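PDB 5Y0T: thermotoga maritima TmcAL from Thermotoga maritima, which belongs to the HIGH nucleotidyl transferase family of the HUP clan and holds adenosine-5'-rp-alpha-thio-triphosphate in a pocket of its nucleotide-binding fold. Local coordinates for residues K2-V7 and D31-V36; V95-V100 and N185-T190; G274-L279 and F307-R312; E280-V285 and V300-F305. All coordinates share one frame; numbering follows the deposited sequence.

How the contacts relate
Contacts 1 and 2 belong to one mixed sheet, in which strand 3-8 lies between strands 32-38 and 98-103, and strand 98-103 in turn pairs with strand 187-192. Their centres are about 8 Å apart, and probable backbone hydrogen bonds from Gly5 to Asp98 and between Val3 and Thr97 stitch them together. Contacts 3 and 4 lie in the helical region that follows along the chain, on the opposite side of the chain's centre, about 32 to 39 Å from the first two by their centres. Their own centres are about 7 Å apart and they touch, contact 4 being nested in the loop that contact 3 closes. The parallel strands of contact 1 bring Val7 to the ligand pocket; the later pair packs short helices and their connections together.

Contact 1 (K2-V7 and D31-V36); sequences KVLGVV and DYTIAV
Strands 3-7 and 32-36 run parallel, their axes 4.7 Å apart at an angle of 21°, joined by a ladder in which Leu4 N donates to Tyr32 O, Ile34 N to Leu4 O (2.8 Å), Val6 N to Ile34 O and Val36 N to Val6 O. At the N-terminal end of the two segments, the carboxylate of Asp31 extends the pairing: its OD1 accepts from Lys2 N at 3.0 Å, while Asp31 N binds Lys2 O. A short acidic side chain suits this exposed end because it can reach across to a backbone N-H. The pair forms the two strands of a beta-alpha-beta unit whose connecting helix 15-28 covers the face bearing Leu4, Val6, Thr33 and Ala35, as in the nucleotide-binding folds of the HUP clan. On that face Leu4 CD2 lies alongside Thr33 OG1 at 3.7 Å, and Val6 CG2 meets the small methyl Ala35 CB at 3.7 Å. On the other face Val3 CG1, anti to its backbone nitrogen (chi1 176°), reaches Ile34 CD1 at 3.7 Å, beneath helix 346-356. Gly5 adds no side chain beside Ile34. Beta-branched residues suit such extended, buried strands; Val7 CG2 packs beside Val36 CG1, and Val7 belongs to the pocket of the bound adenosine-5'-rp-alpha-thio-triphosphate, its side chain about 6 Å from the ligand.

Contact 2 (V95-V100 and N185-T190); sequences VVTDVV and NIRFHT
Asp98 receives two side chains of the neighbouring strand, Arg187 and His189, which point to the same face of the sheet. Arg187 grips it side-on: NH2 gives a bond of 2.9 Å to Asp98 OD1, and NE one of 3.0 Å to Asp98 OD2, the latter arriving from above the carboxylate plane. The bend at chi3 (-61°) turns the guanidinium back toward the acid. His189 NE2 meets the anti lone pair of Asp98 OD2 at 2.7 Å, and Thr97 OG1 donates to Asp98 OD1, so each oxygen has two donors. This probably stabilises the carboxylate's negative charge, and aspartate is short enough to be held close to the sheet. The tightly packed part lies on the other face, where Val99 CG2 touches Ile186 CG2 at 3.6 Å and Val99 CB rests 3.7 Å from Phe188 CE2; helix 167-182 covers Phe188. Toward the exposed Asn185 the pairing is looser, and a water bridges Thr97 O and Asn185 O, lying over one face of the Arg187 guanidinium. Backbone bonds such as Val99 N to Arg187 O (2.8 Å) join strands 98-100 and 187-190 in parallel, as in the parallel core of the nucleotide-binding fold of the HUP clan.

Contact 3 (G274-L279 and F307-R312); sequences GFSEGL and FSRIRR
Arg309 reaches from its helix to Glu277 and closes an end-on salt bridge in which both terminal nitrogens go to one oxygen. Arg309 NH2 lies 3.0 Å from Glu277 OE2, the straighter bond at 158°, and Arg309 NH1 lies 3.3 Å from the same atom. Glu277 OE2 sits in the guanidinium plane, yet the nitrogens approach from above the carboxylate plane, both over one face, and the two flat groups are turned 47° apart. Arginine suits the place because its chain, extended from CG to NE with CG anti to the backbone nitrogen (chi1 180°), spans the gap between backbones. Next to the bridge, Leu279 CD1 comes within 3.7 Å of Arg309 NH2, while Leu279 CD2 packs against Ile310 CD1 at 3.8 Å. The acid is set in place by a type I' turn from Ser276 to Leu279, closed by Leu279 N to Ser276 O at 2.9 Å; both central residues have positive phi, which comes easily to Gly278 and is less usual for Glu277. Gly278 is also the N-cap of helix 279-289, so the turn leads straight into that helix. Farther out, Leu279 and Ile310 both pack on Val300 and Phe305. At the start of helix 307-318, Thr306 OG1 receives a hydrogen bond from Arg309 N.

Contact 4 (E280-V285 and V300-F305); sequences EKRFHV and VKAKRF
Arg282 supplies the polar link, holding a single carbonyl with two nitrogens side-on. Arg282 NE donates to Val300 O at 2.8 Å, and Arg282 NH2 to the same Val300 O at 2.9 Å from well above the carbonyl plane; both bonds are bent, at 141° and 134°. A bend at chi3 (74°) swings the guanidinium onto this oxygen, and arginine suits the role because adjacent N-H groups can share one acceptor. Arg282 NH2 also makes a weak bond to Cys299 O, so the group meets consecutive carbonyls at the end of helix 293-300. Van der Waals contacts flank it: Arg282 CD lies 3.8 Å from Phe305 CE2, and Ala302 CB, small enough to sit close, is 3.8 Å from Arg282 NH2. Deeper in, Phe283 CE1 approaches Val300 CG1 at 4.1 Å, and its ring meets several other phenylalanine rings, Phe275 and Phe296 edge-to-face. Like charges come near where Arg282 NH1 stands 4.0 Å from NH2 of the poorly ordered Arg304. Within the connection, Lys301 NZ bonds to Ala302 O and Phe305 O across the type I turn of residues 302-305. The arrangement is that of two consecutive helices, 279-289 and 293-300, joined by the Cys286-Cys299 disulfide and by an arginine bonded to Val300 O.

Contact 1 (K2-V7 and D31-V36)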
loop_
_atom_site.group_PDB
_atom_site.type_symbol
_atom_site.label_atom_id
_atom_site.label_comp_id
_atom_site.label_asym_id
_atom_site.label_seq_id
_atom_site.Cartn_x
_atom_site.Cartn_y
_atom_site.Cartn_z
ATOM N N LYS A 2 -43.663 10.406 -14.410
ATOM C CA LYS A 2 -42.983 10.082 -13.162
ATOM C C LYS A 2 -41.805 9.121 -13.330
ATOM O O LYS A 2 -41.909 8.106 -14.033
ATOM C CB LYS A 2 -43.981 9.493 -12.164
ATOM C CG LYS A 2 -45.009 10.488 -11.633
ATOM C CD LYS A 2 -45.826 9.874 -10.497
ATOM C CE LYS A 2 -46.846 10.844 -9.943
ATOM N NZ LYS A 2 -47.561 10.265 -8.763
ATOM N N VAL A 3 -40.701 9.435 -12.650
ATOM C CA VAL A 3 -39.528 8.575 -12.628
ATOM C C VAL A 3 -39.088 8.323 -11.199
ATOM O O VAL A 3 -38.769 9.252 -10.455
ATOM C CB VAL A 3 -38.343 9.174 -13.418
ATOM C CG1 VAL A 3 -37.109 8.274 -13.277
ATOM C CG2 VAL A 3 -38.726 9.351 -14.894
ATOM N N LEU A 4 -39.078 7.052 -10.824
ATOM C CA LEU A 4 -38.663 6.635 -9.494
ATOM C C LEU A 4 -37.148 6.519 -9.393
ATOM O O LEU A 4 -36.541 5.823 -10.209
ATOM C CB LEU A 4 -39.278 5.281 -9.163
ATOM C CG LEU A 4 -38.797 4.602 -7.882
ATOM C CD1 LEU A 4 -39.184 5.471 -6.665
ATOM C CD2 LEU A 4 -39.391 3.197 -7.795
ATOM N N GLY A 5 -36.535 7.232 -8.448
ATOM C CA GLY A 5 -35.143 6.974 -8.085
ATOM C C GLY A 5 -35.061 6.168 -6.792
ATOM O O GLY A 5 -35.859 6.389 -5.862
ATOM N N VAL A 6 -34.053 5.308 -6.685
ATOM C CA VAL A 6 -33.789 4.584 -5.445
ATOM C C VAL A 6 -32.277 4.580 -5.196
ATOM O O VAL A 6 -31.470 4.522 -6.138
ATOM C CB VAL A 6 -34.351 3.132 -5.449
ATOM C CG1 VAL A 6 -35.902 3.139 -5.573
ATOM C CG2 VAL A 6 -33.735 2.267 -6.561
ATOM N N VAL A 7 -31.919 4.681 -3.919
ATOM C CA VAL A 7 -30.525 4.693 -3.468
ATOM C C VAL A 7 -30.232 3.335 -2.867
ATOM O O VAL A 7 -30.929 2.918 -1.950
ATOM C CB VAL A 7 -30.277 5.785 -2.414
ATOM C CG1 VAL A 7 -28.797 5.758 -1.938
ATOM C CG2 VAL A 7 -30.666 7.160 -2.974
ATOM N N ASP A 31 -43.042 5.699 -14.619
ATOM C CA ASP A 31 -42.846 5.254 -15.996
ATOM C C ASP A 31 -41.504 4.517 -16.116
ATOM O O ASP A 31 -41.370 3.583 -16.899
ATOM C CB ASP A 31 -42.912 6.452 -16.954
ATOM C CG ASP A 31 -44.281 7.113 -16.955
ATOM O OD1 ASP A 31 -44.447 8.205 -16.368
ATOM O OD2 ASP A 31 -45.205 6.511 -17.506
ATOM N N TYR A 32 -40.529 4.932 -15.309
ATOM C CA TYR A 32 -39.199 4.317 -15.271
ATOM C C TYR A 32 -38.656 4.318 -13.856
ATOM O O TYR A 32 -39.049 5.142 -13.043
ATOM C CB TYR A 32 -38.201 5.063 -16.182
ATOM C CG TYR A 32 -38.668 5.198 -17.615
ATOM C CD1 TYR A 32 -38.377 4.209 -18.562
ATOM C CD2 TYR A 32 -39.401 6.314 -18.021
ATOM C CE1 TYR A 32 -38.803 4.325 -19.870
ATOM C CE2 TYR A 32 -39.839 6.433 -19.324
ATOM C CZ TYR A 32 -39.534 5.435 -20.239
ATOM O OH TYR A 32 -39.970 5.560 -21.523
ATOM N N THR A 33 -37.719 3.413 -13.590
ATOM C CA THR A 33 -37.041 3.329 -12.302
ATOM C C THR A 33 -35.526 3.385 -12.507
ATOM O O THR A 33 -34.973 2.627 -13.295
ATOM C CB THR A 33 -37.414 2.030 -11.570
ATOM O OG1 THR A 33 -38.821 2.034 -11.314
ATOM C CG2 THR A 33 -36.667 1.899 -10.253
ATOM N N ILE A 34 -34.881 4.296 -11.793
ATOM C CA ILE A 34 -33.452 4.502 -11.877
ATOM C C ILE A 34 -32.840 4.248 -10.507
ATOM O O ILE A 34 -33.326 4.771 -9.506
ATOM C CB ILE A 34 -33.134 5.928 -12.337
ATOM C CG1 ILE A 34 -33.654 6.151 -13.768
ATOM C CG2 ILE A 34 -31.641 6.197 -12.243
ATOM C CD1 ILE A 34 -33.559 7.613 -14.208
ATOM N N ALA A 35 -31.784 3.442 -10.453
ATOM C CA ALA A 35 -31.086 3.206 -9.179
ATOM C C ALA A 35 -29.711 3.846 -9.205
ATOM O O ALA A 35 -29.043 3.793 -10.226
ATOM C CB ALA A 35 -30.961 1.715 -8.900
ATOM N N VAL A 36 -29.315 4.475 -8.100
ATOM C CA VAL A 36 -27.927 4.882 -7.906
ATOM C C VAL A 36 -27.386 3.945 -6.843
ATOM O O VAL A 36 -27.926 3.859 -5.739
ATOM C CB VAL A 36 -27.767 6.400 -7.512
ATOM C CG1 VAL A 36 -28.469 6.758 -6.168
ATOM C CG2 VAL A 36 -26.281 6.801 -7.483
#

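Contact 2 (V95-V100 and N185-T190)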
loop_
_atom_site.group_PDB
_atom_site.type_symbol
_atom_site.label_atom_id
_atom_site.label_comp_id
_atom_site.label_asym_id
_atom_site.label_seq_id
_atom_site.Cartn_x
_atom_site.Cartn_y
_atom_site.Cartn_z
ATOM N N VAL A 95 -34.407 13.852 -14.674
ATOM C CA VAL A 95 -35.704 13.177 -14.848
ATOM C C VAL A 95 -36.391 12.569 -13.613
ATOM O O VAL A 95 -37.582 12.240 -13.657
ATOM C CB VAL A 95 -35.564 12.049 -15.887
ATOM C CG1 VAL A 95 -35.081 12.618 -17.228
ATOM C CG2 VAL A 95 -34.597 10.986 -15.371
ATOM N N VAL A 96 -35.668 12.442 -12.510
ATOM C CA VAL A 96 -36.204 11.728 -11.354
ATOM C C VAL A 96 -37.198 12.619 -10.630
ATOM O O VAL A 96 -36.890 13.776 -10.385
ATOM C CB VAL A 96 -35.082 11.279 -10.403
ATOM C CG1 VAL A 96 -35.663 10.897 -9.032
ATOM C CG2 VAL A 96 -34.311 10.103 -11.024
ATOM N N THR A 97 -38.438 12.141 -10.449
ATOM C CA THR A 97 -39.456 12.927 -9.744
ATOM C C THR A 97 -39.797 12.482 -8.321
ATOM O O THR A 97 -40.309 13.279 -7.523
ATOM C CB THR A 97 -40.768 12.938 -10.547
ATOM O OG1 THR A 97 -41.231 11.593 -10.703
ATOM C CG2 THR A 97 -40.541 13.561 -11.924
ATOM N N ASP A 98 -39.459 11.234 -8.001
ATOM C CA ASP A 98 -39.852 10.584 -6.759
ATOM C C ASP A 98 -38.746 9.677 -6.275
ATOM O O ASP A 98 -38.181 8.916 -7.050
ATOM C CB ASP A 98 -41.122 9.735 -6.918
ATOM C CG ASP A 98 -42.359 10.553 -7.221
ATOM O OD1 ASP A 98 -42.617 10.823 -8.415
ATOM O OD2 ASP A 98 -43.092 10.895 -6.265
ATOM N N VAL A 99 -38.469 9.734 -4.982
ATOM C CA VAL A 99 -37.531 8.803 -4.368
ATOM C C VAL A 99 -38.203 8.117 -3.186
ATOM O O VAL A 99 -38.871 8.769 -2.377
ATOM C CB VAL A 99 -36.235 9.518 -3.906
ATOM C CG1 VAL A 99 -35.426 8.618 -2.973
ATOM C CG2 VAL A 99 -35.401 9.928 -5.118
ATOM N N VAL A 100 -38.050 6.799 -3.116
ATOM C CA VAL A 100 -38.631 5.983 -2.056
ATOM C C VAL A 100 -37.531 5.257 -1.283
ATOM O O VAL A 100 -36.721 4.546 -1.882
ATOM C CB VAL A 100 -39.600 4.922 -2.623
ATOM C CG1 VAL A 100 -40.182 4.087 -1.497
ATOM C CG2 VAL A 100 -40.713 5.579 -3.441
ATOM N N ASN A 185 -36.562 19.323 -6.513
ATOM C CA ASN A 185 -38.018 19.199 -6.412
ATOM C C ASN A 185 -38.492 17.759 -6.207
ATOM O O ASN A 185 -39.692 17.471 -6.248
ATOM C CB ASN A 185 -38.685 19.794 -7.656
ATOM C CG ASN A 185 -38.744 21.308 -7.602
ATOM O OD1 ASN A 185 -38.614 21.901 -6.530
ATOM N ND2 ASN A 185 -38.944 21.941 -8.753
ATOM N N ILE A 186 -37.548 16.848 -6.026
ATOM C CA ILE A 186 -37.892 15.438 -5.822
ATOM C C ILE A 186 -38.860 15.234 -4.649
ATOM O O ILE A 186 -38.694 15.833 -3.578
ATOM C CB ILE A 186 -36.613 14.590 -5.600
ATOM C CG1 ILE A 186 -35.817 14.475 -6.910
ATOM C CG2 ILE A 186 -36.969 13.201 -5.053
ATOM C CD1 ILE A 186 -34.416 13.858 -6.744
ATOM N N ARG A 187 -39.897 14.423 -4.870
ATOM C CA ARG A 187 -40.801 14.016 -3.798
ATOM C C ARG A 187 -40.270 12.761 -3.108
ATOM O O ARG A 187 -39.993 11.768 -3.779
ATOM C CB ARG A 187 -42.209 13.752 -4.341
ATOM C CG ARG A 187 -42.933 14.995 -4.847
ATOM C CD ARG A 187 -44.260 14.622 -5.496
ATOM N NE ARG A 187 -44.071 13.744 -6.650
ATOM C CZ ARG A 187 -44.271 14.112 -7.910
ATOM N NH1 ARG A 187 -44.701 15.338 -8.182
ATOM N NH2 ARG A 187 -44.082 13.245 -8.895
ATOM N N PHE A 188 -40.133 12.806 -1.782
ATOM C CA PHE A 188 -39.615 11.666 -1.018
ATOM C C PHE A 188 -40.740 10.876 -0.350
ATOM O O PHE A 188 -41.767 11.437 0.034
ATOM C CB PHE A 188 -38.581 12.132 0.030
ATOM C CG PHE A 188 -37.264 12.538 -0.582
ATOM C CD1 PHE A 188 -37.057 13.840 -1.014
ATOM C CD2 PHE A 188 -36.267 11.602 -0.784
ATOM C CE1 PHE A 188 -35.857 14.205 -1.606
ATOM C CE2 PHE A 188 -35.055 11.952 -1.380
ATOM C CZ PHE A 188 -34.847 13.250 -1.788
ATOM N N HIS A 189 -40.566 9.562 -0.273
ATOM C CA HIS A 189 -41.583 8.673 0.302
ATOM C C HIS A 189 -40.878 7.628 1.149
ATOM O O HIS A 189 -39.780 7.223 0.813
ATOM C CB HIS A 189 -42.391 7.946 -0.771
ATOM C CG HIS A 189 -42.886 8.824 -1.874
ATOM N ND1 HIS A 189 -44.204 9.208 -1.978
ATOM C CD2 HIS A 189 -42.246 9.373 -2.934
ATOM C CE1 HIS A 189 -44.355 9.966 -3.050
ATOM N NE2 HIS A 189 -43.180 10.091 -3.642
ATOM N N THR A 190 -41.530 7.172 2.212
ATOM C CA THR A 190 -41.043 6.034 2.985
ATOM C C THR A 190 -41.871 4.810 2.652
ATOM O O THR A 190 -43.040 4.926 2.284
ATOM C CB THR A 190 -41.141 6.253 4.526
ATOM O OG1 THR A 190 -42.526 6.318 4.910
ATOM C CG2 THR A 190 -40.456 7.524 4.951
HETATM O O HOH W 1 -41.079 15.765 -8.141
#

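Contact 3 (G274-L279 and F307-R312)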
loop_
_atom_site.group_PDB
_atom_site.type_symbol
_atom_site.label_atom_id
_atom_site.label_comp_id
_atom_site.label_asym_id
_atom_site.label_seq_id
_atom_site.Cartn_x
_atom_site.Cartn_y
_atom_site.Cartn_z
ATOM N N GLY A 274 -11.780 12.400 7.620
ATOM C CA GLY A 274 -12.420 11.689 8.712
ATOM C C GLY A 274 -11.541 11.453 9.928
ATOM O O GLY A 274 -12.017 10.980 10.951
ATOM N N PHE A 275 -10.253 11.764 9.827
ATOM C CA PHE A 275 -9.374 11.609 10.980
ATOM C C PHE A 275 -9.475 12.795 11.932
ATOM O O PHE A 275 -9.310 13.945 11.540
ATOM C CB PHE A 275 -7.924 11.392 10.538
ATOM C CG PHE A 275 -7.618 9.959 10.249
ATOM C CD1 PHE A 275 -7.159 9.118 11.255
ATOM C CD2 PHE A 275 -7.843 9.431 8.992
ATOM C CE1 PHE A 275 -6.912 7.786 10.999
ATOM C CE2 PHE A 275 -7.598 8.104 8.728
ATOM C CZ PHE A 275 -7.134 7.277 9.723
ATOM N N SER A 276 -9.777 12.478 13.185
ATOM C CA SER A 276 -9.828 13.431 14.279
ATOM C C SER A 276 -9.888 12.619 15.562
ATOM O O SER A 276 -9.781 11.391 15.519
ATOM C CB SER A 276 -11.041 14.357 14.169
ATOM O OG SER A 276 -12.243 13.633 14.366
ATOM N N GLU A 277 -10.071 13.304 16.690
ATOM C CA GLU A 277 -10.244 12.664 17.993
ATOM C C GLU A 277 -9.170 11.636 18.323
ATOM O O GLU A 277 -9.468 10.603 18.925
ATOM C CB GLU A 277 -11.610 11.985 18.075
ATOM C CG GLU A 277 -12.795 12.917 17.929
ATOM C CD GLU A 277 -14.111 12.187 18.109
ATOM O OE1 GLU A 277 -14.382 11.706 19.234
ATOM O OE2 GLU A 277 -14.869 12.086 17.123
ATOM N N GLY A 278 -7.931 11.921 17.935
ATOM C CA GLY A 278 -6.816 11.036 18.221
ATOM C C GLY A 278 -6.747 9.762 17.386
ATOM O O GLY A 278 -5.977 8.859 17.709
ATOM N N LEU A 279 -7.526 9.683 16.306
ATOM C CA LEU A 279 -7.568 8.469 15.494
ATOM C C LEU A 279 -6.283 8.232 14.707
ATOM O O LEU A 279 -5.980 7.091 14.350
ATOM C CB LEU A 279 -8.760 8.508 14.530
ATOM C CG LEU A 279 -10.068 8.064 15.188
ATOM C CD1 LEU A 279 -11.286 8.570 14.427
ATOM C CD2 LEU A 279 -10.105 6.545 15.296
ATOM N N PHE A 307 -17.387 0.361 14.537
ATOM C CA PHE A 307 -16.584 -0.410 13.596
ATOM C C PHE A 307 -16.699 0.164 12.189
ATOM O O PHE A 307 -15.716 0.210 11.452
ATOM C CB PHE A 307 -16.996 -1.887 13.610
ATOM C CG PHE A 307 -16.426 -2.656 14.766
ATOM C CD1 PHE A 307 -15.059 -2.879 14.855
ATOM C CD2 PHE A 307 -17.246 -3.143 15.772
ATOM C CE1 PHE A 307 -14.519 -3.577 15.929
ATOM C CE2 PHE A 307 -16.715 -3.840 16.854
ATOM C CZ PHE A 307 -15.352 -4.058 16.934
ATOM N N SER A 308 -17.893 0.621 11.819
ATOM C CA SER A 308 -18.107 1.158 10.482
ATOM C C SER A 308 -17.301 2.429 10.241
ATOM O O SER A 308 -16.803 2.662 9.139
ATOM C CB SER A 308 -19.592 1.432 10.241
ATOM O OG SER A 308 -20.263 0.233 9.916
ATOM N N ARG A 309 -17.185 3.256 11.271
ATOM C CA ARG A 309 -16.375 4.459 11.153
ATOM C C ARG A 309 -14.909 4.068 10.961
ATOM O O ARG A 309 -14.235 4.614 10.093
ATOM C CB ARG A 309 -16.540 5.361 12.376
ATOM C CG ARG A 309 -15.710 6.635 12.323
ATOM C CD ARG A 309 -16.046 7.545 13.503
ATOM N NE ARG A 309 -15.174 8.715 13.584
ATOM C CZ ARG A 309 -15.152 9.561 14.611
ATOM N NH1 ARG A 309 -15.956 9.375 15.654
ATOM N NH2 ARG A 309 -14.323 10.594 14.598
ATOM N N ILE A 310 -14.423 3.120 11.762
ATOM C CA ILE A 310 -13.028 2.692 11.621
ATOM C C ILE A 310 -12.767 2.038 10.260
ATOM O O ILE A 310 -11.759 2.328 9.612
ATOM C CB ILE A 310 -12.601 1.707 12.729
ATOM C CG1 ILE A 310 -12.901 2.281 14.116
ATOM C CG2 ILE A 310 -11.111 1.399 12.608
ATOM C CD1 ILE A 310 -12.415 3.700 14.289
ATOM N N ARG A 311 -13.668 1.154 9.828
ATOM C CA ARG A 311 -13.529 0.509 8.521
ATOM C C ARG A 311 -13.562 1.524 7.372
ATOM O O ARG A 311 -12.823 1.375 6.401
ATOM C CB ARG A 311 -14.623 -0.553 8.307
ATOM C CG ARG A 311 -14.476 -1.815 9.178
ATOM C CD ARG A 311 -15.537 -2.865 8.810
ATOM N NE ARG A 311 -16.903 -2.372 8.992
ATOM C CZ ARG A 311 -17.788 -2.882 9.848
ATOM N NH1 ARG A 311 -17.475 -3.918 10.620
ATOM N NH2 ARG A 311 -18.997 -2.353 9.930
ATOM N N ARG A 312 -14.426 2.535 7.466
ATOM C CA ARG A 312 -14.449 3.598 6.452
ATOM C C ARG A 312 -13.096 4.309 6.425
ATOM O O ARG A 312 -12.546 4.553 5.357
ATOM C CB ARG A 312 -15.567 4.623 6.707
ATOM C CG ARG A 312 -16.956 4.215 6.212
ATOM C CD ARG A 312 -17.999 5.364 6.350
ATOM N NE ARG A 312 -18.304 5.688 7.732
ATOM C CZ ARG A 312 -19.316 5.168 8.408
ATOM N NH1 ARG A 312 -20.118 4.288 7.821
ATOM N NH2 ARG A 312 -19.524 5.521 9.666
#

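Contact 4 (E280-V285 and V300-F305)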
loop_
_atom_site.group_PDB
_atom_site.type_symbol
_atom_site.label_atom_id
_atom_site.label_comp_id
_atom_site.label_asym_id
_atom_site.label_seq_id
_atom_site.Cartn_x
_atom_site.Cartn_y
_atom_site.Cartn_z
ATOM N N GLU A 280 -5.537 9.297 14.422
ATOM C CA GLU A 280 -4.292 9.141 13.676
ATOM C C GLU A 280 -3.341 8.283 14.489
ATOM O O GLU A 280 -2.768 7.312 13.971
ATOM C CB GLU A 280 -3.649 10.492 13.346
ATOM C CG GLU A 280 -4.500 11.401 12.468
ATOM C CD GLU A 280 -5.383 12.341 13.282
ATOM O OE1 GLU A 280 -5.623 12.054 14.473
ATOM O OE2 GLU A 280 -5.831 13.369 12.737
ATOM N N LYS A 281 -3.202 8.623 15.769
ATOM C CA LYS A 281 -2.308 7.887 16.665
ATOM C C LYS A 281 -2.788 6.457 16.862
ATOM O O LYS A 281 -1.985 5.533 16.908
ATOM C CB LYS A 281 -2.175 8.592 18.027
ATOM C CG LYS A 281 -1.188 7.921 18.980
ATOM C CD LYS A 281 -0.975 8.749 20.251
ATOM C CE LYS A 281 0.117 8.155 21.139
ATOM N NZ LYS A 281 0.308 8.957 22.396
ATOM N N ARG A 282 -4.102 6.269 16.954
ATOM C CA ARG A 282 -4.648 4.928 17.134
ATOM C C ARG A 282 -4.375 4.051 15.904
ATOM O O ARG A 282 -3.997 2.884 16.041
ATOM C CB ARG A 282 -6.155 4.997 17.442
ATOM C CG ARG A 282 -6.457 5.706 18.779
ATOM C CD ARG A 282 -7.943 5.715 19.102
ATOM N NE ARG A 282 -8.401 4.400 19.530
ATOM C CZ ARG A 282 -8.418 3.993 20.793
ATOM N NH1 ARG A 282 -8.009 4.809 21.762
ATOM N NH2 ARG A 282 -8.849 2.773 21.089
ATOM N N PHE A 283 -4.560 4.603 14.708
ATOM C CA PHE A 283 -4.230 3.854 13.492
ATOM C C PHE A 283 -2.739 3.512 13.483
ATOM O O PHE A 283 -2.361 2.384 13.201
ATOM C CB PHE A 283 -4.587 4.639 12.218
ATOM C CG PHE A 283 -5.887 4.219 11.579
ATOM C CD1 PHE A 283 -7.081 4.327 12.276
ATOM C CD2 PHE A 283 -5.919 3.729 10.271
ATOM C CE1 PHE A 283 -8.288 3.957 11.693
ATOM C CE2 PHE A 283 -7.125 3.357 9.676
ATOM C CZ PHE A 283 -8.309 3.462 10.384
ATOM N N HIS A 284 -1.905 4.489 13.819
ATOM C CA HIS A 284 -0.458 4.313 13.757
ATOM C C HIS A 284 0.034 3.243 14.727
ATOM O O HIS A 284 0.812 2.355 14.351
ATOM C CB HIS A 284 0.244 5.641 14.042
ATOM C CG HIS A 284 1.725 5.600 13.821
ATOM N ND1 HIS A 284 2.624 5.365 14.840
ATOM C CD2 HIS A 284 2.464 5.757 12.696
ATOM C CE1 HIS A 284 3.853 5.387 14.354
ATOM N NE2 HIS A 284 3.783 5.627 13.056
ATOM N N VAL A 285 -0.420 3.338 15.977
ATOM C CA VAL A 285 -0.001 2.412 17.023
ATOM C C VAL A 285 -0.590 1.019 16.806
ATOM O O VAL A 285 0.131 0.029 16.866
ATOM C CB VAL A 285 -0.398 2.932 18.425
ATOM C CG1 VAL A 285 0.006 1.935 19.511
ATOM C CG2 VAL A 285 0.248 4.284 18.693
ATOM N N VAL A 300 -8.228 -0.372 17.579
ATOM C CA VAL A 300 -8.592 1.022 17.320
ATOM C C VAL A 300 -9.939 1.346 17.976
ATOM O O VAL A 300 -10.141 2.445 18.503
ATOM C CB VAL A 300 -8.671 1.324 15.804
ATOM C CG1 VAL A 300 -9.143 2.759 15.568
ATOM C CG2 VAL A 300 -7.304 1.079 15.118
ATOM N N LYS A 301 -10.846 0.371 17.939
ATOM C CA LYS A 301 -12.197 0.510 18.489
ATOM C C LYS A 301 -12.221 0.890 19.967
ATOM O O LYS A 301 -11.495 0.341 20.786
ATOM C CB LYS A 301 -12.987 -0.796 18.301
ATOM C CG LYS A 301 -14.346 -0.837 19.012
ATOM C CD LYS A 301 -15.494 -0.547 18.039
ATOM C CE LYS A 301 -16.845 -0.517 18.746
ATOM N NZ LYS A 301 -16.911 0.556 19.790
ATOM N N ALA A 302 -13.084 1.836 20.297
ATOM C CA ALA A 302 -13.356 2.157 21.686
ATOM C C ALA A 302 -14.792 2.611 21.763
ATOM O O ALA A 302 -15.508 2.588 20.757
ATOM C CB ALA A 302 -12.415 3.230 22.203
ATOM N N LYS A 303 -15.195 3.031 22.956
ATOM C CA LYS A 303 -16.551 3.490 23.203
ATOM C C LYS A 303 -17.018 4.488 22.144
ATOM O O LYS A 303 -18.104 4.345 21.583
ATOM C CB LYS A 303 -16.637 4.114 24.601
ATOM C CG LYS A 303 -18.032 4.556 25.018
ATOM C CD LYS A 303 -18.016 5.204 26.403
ATOM C CE LYS A 303 -19.404 5.686 26.800
ATOM N NZ LYS A 303 -19.979 6.580 25.752
ATOM N N ARG A 304 -16.187 5.479 21.841
ATOM C CA ARG A 304 -16.623 6.563 20.965
ATOM C C ARG A 304 -16.492 6.252 19.472
ATOM O O ARG A 304 -16.874 7.079 18.643
ATOM C CB ARG A 304 -15.859 7.852 21.293
ATOM C CG ARG A 304 -14.349 7.758 21.171
ATOM C CD ARG A 304 -13.668 8.885 21.947
ATOM N NE ARG A 304 -12.220 8.897 21.741
ATOM C CZ ARG A 304 -11.364 8.091 22.362
ATOM N NH1 ARG A 304 -11.801 7.195 23.236
ATOM N NH2 ARG A 304 -10.064 8.176 22.104
ATOM N N PHE A 305 -15.973 5.075 19.116
ATOM C CA PHE A 305 -15.868 4.723 17.694
ATOM C C PHE A 305 -16.638 3.458 17.328
ATOM O O PHE A 305 -16.513 2.430 17.986
ATOM C CB PHE A 305 -14.405 4.554 17.288
ATOM C CG PHE A 305 -13.535 5.706 17.682
ATOM C CD1 PHE A 305 -13.814 6.986 17.232
ATOM C CD2 PHE A 305 -12.429 5.509 18.500
ATOM C CE1 PHE A 305 -13.011 8.053 17.601
ATOM C CE2 PHE A 305 -11.618 6.569 18.862
ATOM C CZ PHE A 305 -11.912 7.844 18.416
#